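Long-range contact in D-hydantoinase (Ralstonia pickettii, PDB 1NFG), which probably catalyses the stereospecific hydrolysis of the cyclic amide bond of D-hydantoin derivatives at a centre of two zinc ions: residues P369-T381 against T445-Q457. Numbering follows the deposited sequence.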
loop_
_atom_site.group_PDB
_atom_site.type_symbol
_atom_site.label_atom_id
_atom_site.label_comp_id
_atom_site.label_asym_id
_atom_site.label_seq_id
_atom_site.Cartn_x
_atom_site.Cartn_y
_atom_site.Cartn_z
ATOM N N PRO A 369 6.779 -6.718 27.113
ATOM C CA PRO A 369 7.855 -5.741 27.350
ATOM C C PRO A 369 9.055 -6.434 27.986
ATOM O O PRO A 369 10.209 -6.247 27.568
ATOM C CB PRO A 369 7.223 -4.751 28.321
ATOM C CG PRO A 369 5.768 -4.828 28.003
ATOM C CD PRO A 369 5.538 -6.300 27.785
ATOM N N ALA A 370 8.762 -7.236 29.009
ATOM C CA ALA A 370 9.779 -7.988 29.727
ATOM C C ALA A 370 10.576 -8.837 28.748
ATOM O O ALA A 370 11.803 -8.912 28.828
ATOM C CB ALA A 370 9.125 -8.877 30.777
ATOM N N LYS A 371 9.875 -9.483 27.824
ATOM C CA LYS A 371 10.539 -10.318 26.837
ATOM C C LYS A 371 11.487 -9.502 25.972
ATOM O O LYS A 371 12.671 -9.818 25.873
ATOM C CB LYS A 371 9.516 -11.006 25.933
ATOM C CG LYS A 371 8.789 -12.173 26.562
ATOM C CD LYS A 371 7.811 -12.776 25.575
ATOM C CE LYS A 371 7.159 -14.032 26.123
ATOM N NZ LYS A 371 6.140 -14.560 25.177
ATOM N N VAL A 372 10.966 -8.449 25.353
ATOM C CA VAL A 372 11.778 -7.615 24.479
ATOM C C VAL A 372 13.012 -7.030 25.155
ATOM O O VAL A 372 14.121 -7.162 24.644
ATOM C CB VAL A 372 10.940 -6.459 23.881
ATOM C CG1 VAL A 372 11.819 -5.540 23.036
ATOM C CG2 VAL A 372 9.809 -7.035 23.043
ATOM N N PHE A 373 12.825 -6.407 26.313
ATOM C CA PHE A 373 13.939 -5.781 27.008
ATOM C C PHE A 373 14.769 -6.644 27.968
ATOM O O PHE A 373 15.342 -6.143 28.932
ATOM C CB PHE A 373 13.425 -4.514 27.685
ATOM C CG PHE A 373 12.925 -3.495 26.704
ATOM C CD1 PHE A 373 13.824 -2.742 25.945
ATOM C CD2 PHE A 373 11.561 -3.338 26.472
ATOM C CE1 PHE A 373 13.374 -1.846 24.964
ATOM C CE2 PHE A 373 11.095 -2.447 25.493
ATOM C CZ PHE A 373 12.007 -1.699 24.736
ATOM N N GLY A 374 14.835 -7.939 27.670
ATOM C CA GLY A 374 15.625 -8.894 28.436
ATOM C C GLY A 374 15.466 -9.031 29.936
ATOM O O GLY A 374 16.457 -9.011 30.661
ATOM N N MET A 375 14.233 -9.190 30.404
ATOM C CA MET A 375 13.965 -9.345 31.830
ATOM C C MET A 375 13.066 -10.557 32.057
ATOM O O MET A 375 12.602 -10.797 33.173
ATOM C CB MET A 375 13.259 -8.106 32.374
ATOM C CG MET A 375 14.002 -6.815 32.143
ATOM S SD MET A 375 13.112 -5.437 32.866
ATOM C CE MET A 375 11.879 -5.123 31.605
ATOM N N PHE A 376 12.828 -11.309 30.986
ATOM C CA PHE A 376 11.966 -12.487 31.012
ATOM C C PHE A 376 12.825 -13.739 31.103
ATOM O O PHE A 376 13.853 -13.831 30.441
ATOM C CB PHE A 376 11.109 -12.491 29.732
ATOM C CG PHE A 376 10.225 -13.695 29.571
ATOM C CD1 PHE A 376 10.701 -14.849 28.960
ATOM C CD2 PHE A 376 8.905 -13.669 30.020
ATOM C CE1 PHE A 376 9.866 -15.975 28.796
ATOM C CE2 PHE A 376 8.068 -14.781 29.863
ATOM C CZ PHE A 376 8.553 -15.934 29.249
ATOM N N PRO A 377 12.401 -14.736 31.900
ATOM C CA PRO A 377 11.177 -14.768 32.711
ATOM C C PRO A 377 11.274 -14.315 34.171
ATOM O O PRO A 377 10.307 -14.472 34.928
ATOM C CB PRO A 377 10.741 -16.220 32.593
ATOM C CG PRO A 377 12.039 -16.933 32.616
ATOM C CD PRO A 377 12.929 -16.102 31.710
ATOM N N GLN A 378 12.420 -13.759 34.573
ATOM C CA GLN A 378 12.568 -13.288 35.952
ATOM C C GLN A 378 11.419 -12.337 36.245
ATOM O O GLN A 378 10.819 -12.377 37.318
ATOM C CB GLN A 378 13.891 -12.543 36.159
ATOM C CG GLN A 378 14.108 -12.119 37.618
ATOM C CD GLN A 378 15.278 -11.162 37.822
ATOM O OE1 GLN A 378 16.342 -11.325 37.222
ATOM N NE2 GLN A 378 15.087 -10.170 38.690
ATOM N N LYS A 379 11.126 -11.476 35.278
ATOM C CA LYS A 379 10.037 -10.514 35.395
ATOM C C LYS A 379 9.054 -10.822 34.268
ATOM O O LYS A 379 9.385 -11.582 33.353
ATOM C CB LYS A 379 10.566 -9.085 35.231
ATOM C CG LYS A 379 11.620 -8.670 36.246
ATOM C CD LYS A 379 11.025 -8.433 37.623
ATOM C CE LYS A 379 12.096 -7.942 38.581
ATOM N NZ LYS A 379 11.579 -7.739 39.956
ATOM N N GLY A 380 7.846 -10.260 34.340
ATOM C CA GLY A 380 6.886 -10.482 33.273
ATOM C C GLY A 380 5.620 -11.275 33.533
ATOM O O GLY A 380 4.522 -10.765 33.318
ATOM N N THR A 381 5.748 -12.519 33.974
ATOM C CA THR A 381 4.569 -13.338 34.216
ATOM C C THR A 381 4.456 -13.793 35.650
ATOM O O THR A 381 4.985 -13.168 36.567
ATOM C CB THR A 381 4.583 -14.609 33.361
ATOM O OG1 THR A 381 5.795 -15.324 33.613
ATOM C CG2 THR A 381 4.512 -14.272 31.894
ATOM N N THR A 445 13.756 1.972 49.820
ATOM C CA THR A 445 14.942 1.143 49.754
ATOM C C THR A 445 14.638 -0.231 49.135
ATOM O O THR A 445 15.547 -1.035 48.914
ATOM C CB THR A 445 15.528 0.985 51.182
ATOM O OG1 THR A 445 16.726 0.209 51.126
ATOM C CG2 THR A 445 14.526 0.298 52.107
ATOM N N ASP A 446 13.365 -0.484 48.835
ATOM C CA ASP A 446 12.950 -1.762 48.258
ATOM C C ASP A 446 13.404 -2.004 46.820
ATOM O O ASP A 446 13.851 -3.106 46.478
ATOM C CB ASP A 446 11.426 -1.912 48.306
ATOM C CG ASP A 446 10.873 -1.919 49.722
ATOM O OD1 ASP A 446 11.520 -2.499 50.622
ATOM O OD2 ASP A 446 9.773 -1.356 49.926
ATOM N N GLY A 447 13.278 -0.976 45.979
ATOM C CA GLY A 447 13.646 -1.099 44.576
ATOM C C GLY A 447 15.102 -1.385 44.276
ATOM O O GLY A 447 15.995 -0.800 44.878
ATOM N N LYS A 448 15.347 -2.285 43.330
ATOM C CA LYS A 448 16.707 -2.627 42.951
ATOM C C LYS A 448 16.916 -2.503 41.447
ATOM O O LYS A 448 15.982 -2.646 40.658
ATOM C CB LYS A 448 17.048 -4.051 43.402
ATOM C CG LYS A 448 16.951 -4.268 44.906
ATOM C CD LYS A 448 17.663 -3.151 45.680
ATOM C CE LYS A 448 17.544 -3.305 47.198
ATOM N NZ LYS A 448 18.458 -4.364 47.707
ATOM N N PHE A 449 18.152 -2.224 41.056
ATOM C CA PHE A 449 18.499 -2.091 39.651
ATOM C C PHE A 449 18.498 -3.473 38.987
ATOM O O PHE A 449 18.799 -4.483 39.632
ATOM C CB PHE A 449 19.880 -1.444 39.519
ATOM C CG PHE A 449 20.374 -1.361 38.110
ATOM C CD1 PHE A 449 19.905 -0.370 37.251
ATOM C CD2 PHE A 449 21.283 -2.298 37.626
ATOM C CE1 PHE A 449 20.333 -0.319 35.933
ATOM C CE2 PHE A 449 21.719 -2.257 36.310
ATOM C CZ PHE A 449 21.245 -1.267 35.459
ATOM N N LEU A 450 18.167 -3.513 37.698
ATOM C CA LEU A 450 18.121 -4.766 36.957
ATOM C C LEU A 450 19.091 -4.795 35.793
ATOM O O LEU A 450 18.997 -3.972 34.882
ATOM C CB LEU A 450 16.715 -4.997 36.411
ATOM C CG LEU A 450 15.612 -5.293 37.420
ATOM C CD1 LEU A 450 14.255 -4.965 36.827
ATOM C CD2 LEU A 450 15.696 -6.755 37.823
ATOM N N LYS A 451 20.034 -5.727 35.825
ATOM C CA LYS A 451 20.966 -5.857 34.716
ATOM C C LYS A 451 20.164 -6.621 33.676
ATOM O O LYS A 451 19.948 -7.827 33.808
ATOM C CB LYS A 451 22.203 -6.662 35.116
ATOM C CG LYS A 451 23.143 -5.935 36.062
ATOM C CD LYS A 451 24.355 -6.797 36.434
ATOM C CE LYS A 451 25.157 -7.220 35.207
ATOM N NZ LYS A 451 26.281 -8.141 35.557
ATOM N N ARG A 452 19.703 -5.910 32.654
ATOM C CA ARG A 452 18.899 -6.520 31.603
ATOM C C ARG A 452 19.753 -7.280 30.597
ATOM O O ARG A 452 20.926 -6.974 30.398
ATOM C CB ARG A 452 18.038 -5.438 30.938
ATOM C CG ARG A 452 17.170 -4.726 31.967
ATOM C CD ARG A 452 16.308 -3.608 31.428
ATOM N NE ARG A 452 17.074 -2.585 30.725
ATOM C CZ ARG A 452 17.358 -2.635 29.428
ATOM N NH1 ARG A 452 16.930 -3.660 28.708
ATOM N NH2 ARG A 452 18.073 -1.672 28.856
ATOM N N ARG A 453 19.150 -8.291 29.982
ATOM C CA ARG A 453 19.828 -9.146 29.021
ATOM C C ARG A 453 19.972 -8.506 27.645
ATOM O O ARG A 453 19.249 -7.573 27.305
ATOM C CB ARG A 453 19.073 -10.467 28.917
ATOM C CG ARG A 453 19.963 -11.683 28.772
ATOM C CD ARG A 453 19.158 -12.972 28.853
ATOM N NE ARG A 453 18.333 -13.011 30.055
ATOM C CZ ARG A 453 17.003 -13.026 30.049
ATOM N NH1 ARG A 453 16.341 -13.011 28.897
ATOM N NH2 ARG A 453 16.329 -13.039 31.196
ATOM N N LYS A 454 20.905 -9.029 26.856
ATOM C CA LYS A 454 21.186 -8.520 25.518
ATOM C C LYS A 454 20.148 -8.826 24.440
ATOM O O LYS A 454 18.945 -8.890 24.692
ATOM C CB LYS A 454 22.533 -9.059 25.024
ATOM C CG LYS A 454 23.762 -8.504 25.712
ATOM C CD LYS A 454 25.024 -9.073 25.070
ATOM C CE LYS A 454 26.275 -8.613 25.796
ATOM N NZ LYS A 454 27.494 -9.238 25.219
ATOM N N TYR A 455 20.682 -9.003 23.230
ATOM C CA TYR A 455 19.970 -9.313 21.987
ATOM C C TYR A 455 18.468 -9.132 22.018
ATOM O O TYR A 455 17.710 -10.107 22.073
ATOM C CB TYR A 455 20.305 -10.741 21.538
ATOM C CG TYR A 455 20.088 -10.992 20.064
ATOM C CD1 TYR A 455 18.810 -10.939 19.502
ATOM C CD2 TYR A 455 21.168 -11.270 19.223
ATOM C CE1 TYR A 455 18.612 -11.157 18.132
ATOM C CE2 TYR A 455 20.985 -11.491 17.856
ATOM C CZ TYR A 455 19.706 -11.432 17.317
ATOM O OH TYR A 455 19.524 -11.643 15.965
ATOM N N LYS A 456 18.045 -7.875 21.966
ATOM C CA LYS A 456 16.629 -7.557 21.967
ATOM C C LYS A 456 16.135 -7.527 20.533
ATOM O O LYS A 456 16.902 -7.264 19.613
ATOM C CB LYS A 456 16.398 -6.214 22.638
ATOM C CG LYS A 456 16.842 -6.185 24.098
ATOM C CD LYS A 456 16.749 -4.778 24.644
ATOM C CE LYS A 456 17.272 -4.689 26.046
ATOM N NZ LYS A 456 17.416 -3.261 26.414
ATOM N N GLN A 457 14.852 -7.801 20.348
ATOM C CA GLN A 457 14.273 -7.839 19.013
ATOM C C GLN A 457 12.789 -8.186 19.106
ATOM O O GLN A 457 12.295 -8.417 20.233
ATOM C CB GLN A 457 14.992 -8.903 18.175
ATOM C CG GLN A 457 14.578 -8.987 16.708
ATOM C CD GLN A 457 14.818 -10.370 16.118
ATOM O OE1 GLN A 457 13.923 -11.219 16.112
ATOM N NE2 GLN A 457 16.037 -10.611 15.640
ATOM O OXT GLN A 457 12.134 -8.232 18.045
HETATM O O HOH W 1 13.997 -11.768 27.822
#
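A single arginine of the C-terminal tail, R453, holds the turn that ends helix 358-372 by both its backbone N and its guanidinium. The turn is a Schellman motif with G374 as its C' residue, M375 N returning to A370 O. At G374 the chains come together backbone to backbone: R453 N donates to G374 O at 2.9 Å, nearly straight (173°) and on a lone pair in the carbonyl plane. The R453 side chain then bends at chi3 (-53°), which brings its guanidinium back over the turn, with G374 O above the centre of one face. Its NH2 reaches F376 O at 2.7 Å from above the carbonyl plane rather than along a lone pair, and NH1 adds a weak bond to the same oxygen. A water accepts a weak bond from R453 NH1 and donates to K371 O, in the last turn of the helix.

R452 runs the other way, its CG and CD beside M375, with R452 CG 3.8 Å from M375 CG. Its NH1 is modelled 3.0 Å from F373 O as a hydrogen bond, less surely placed, while NH2 binds Y121 O. Farther back, L450 turns its methyls into the loop: CD1 lies 4.1 Å from M375 SD, and CD2 lies 3.9 Å from K379 CE, whose ammonium forms salt bridges with D118, D387 and D389. T87 of strand 85-93 touches M375, K379 and L450.

R453 thus joins the tail to the loop through G374 O and F376 O, the R452 bond to F373 O being less certain, and its positive charge, close to the C-terminal carbonyls of the helix, would probably offset their partial negative charge.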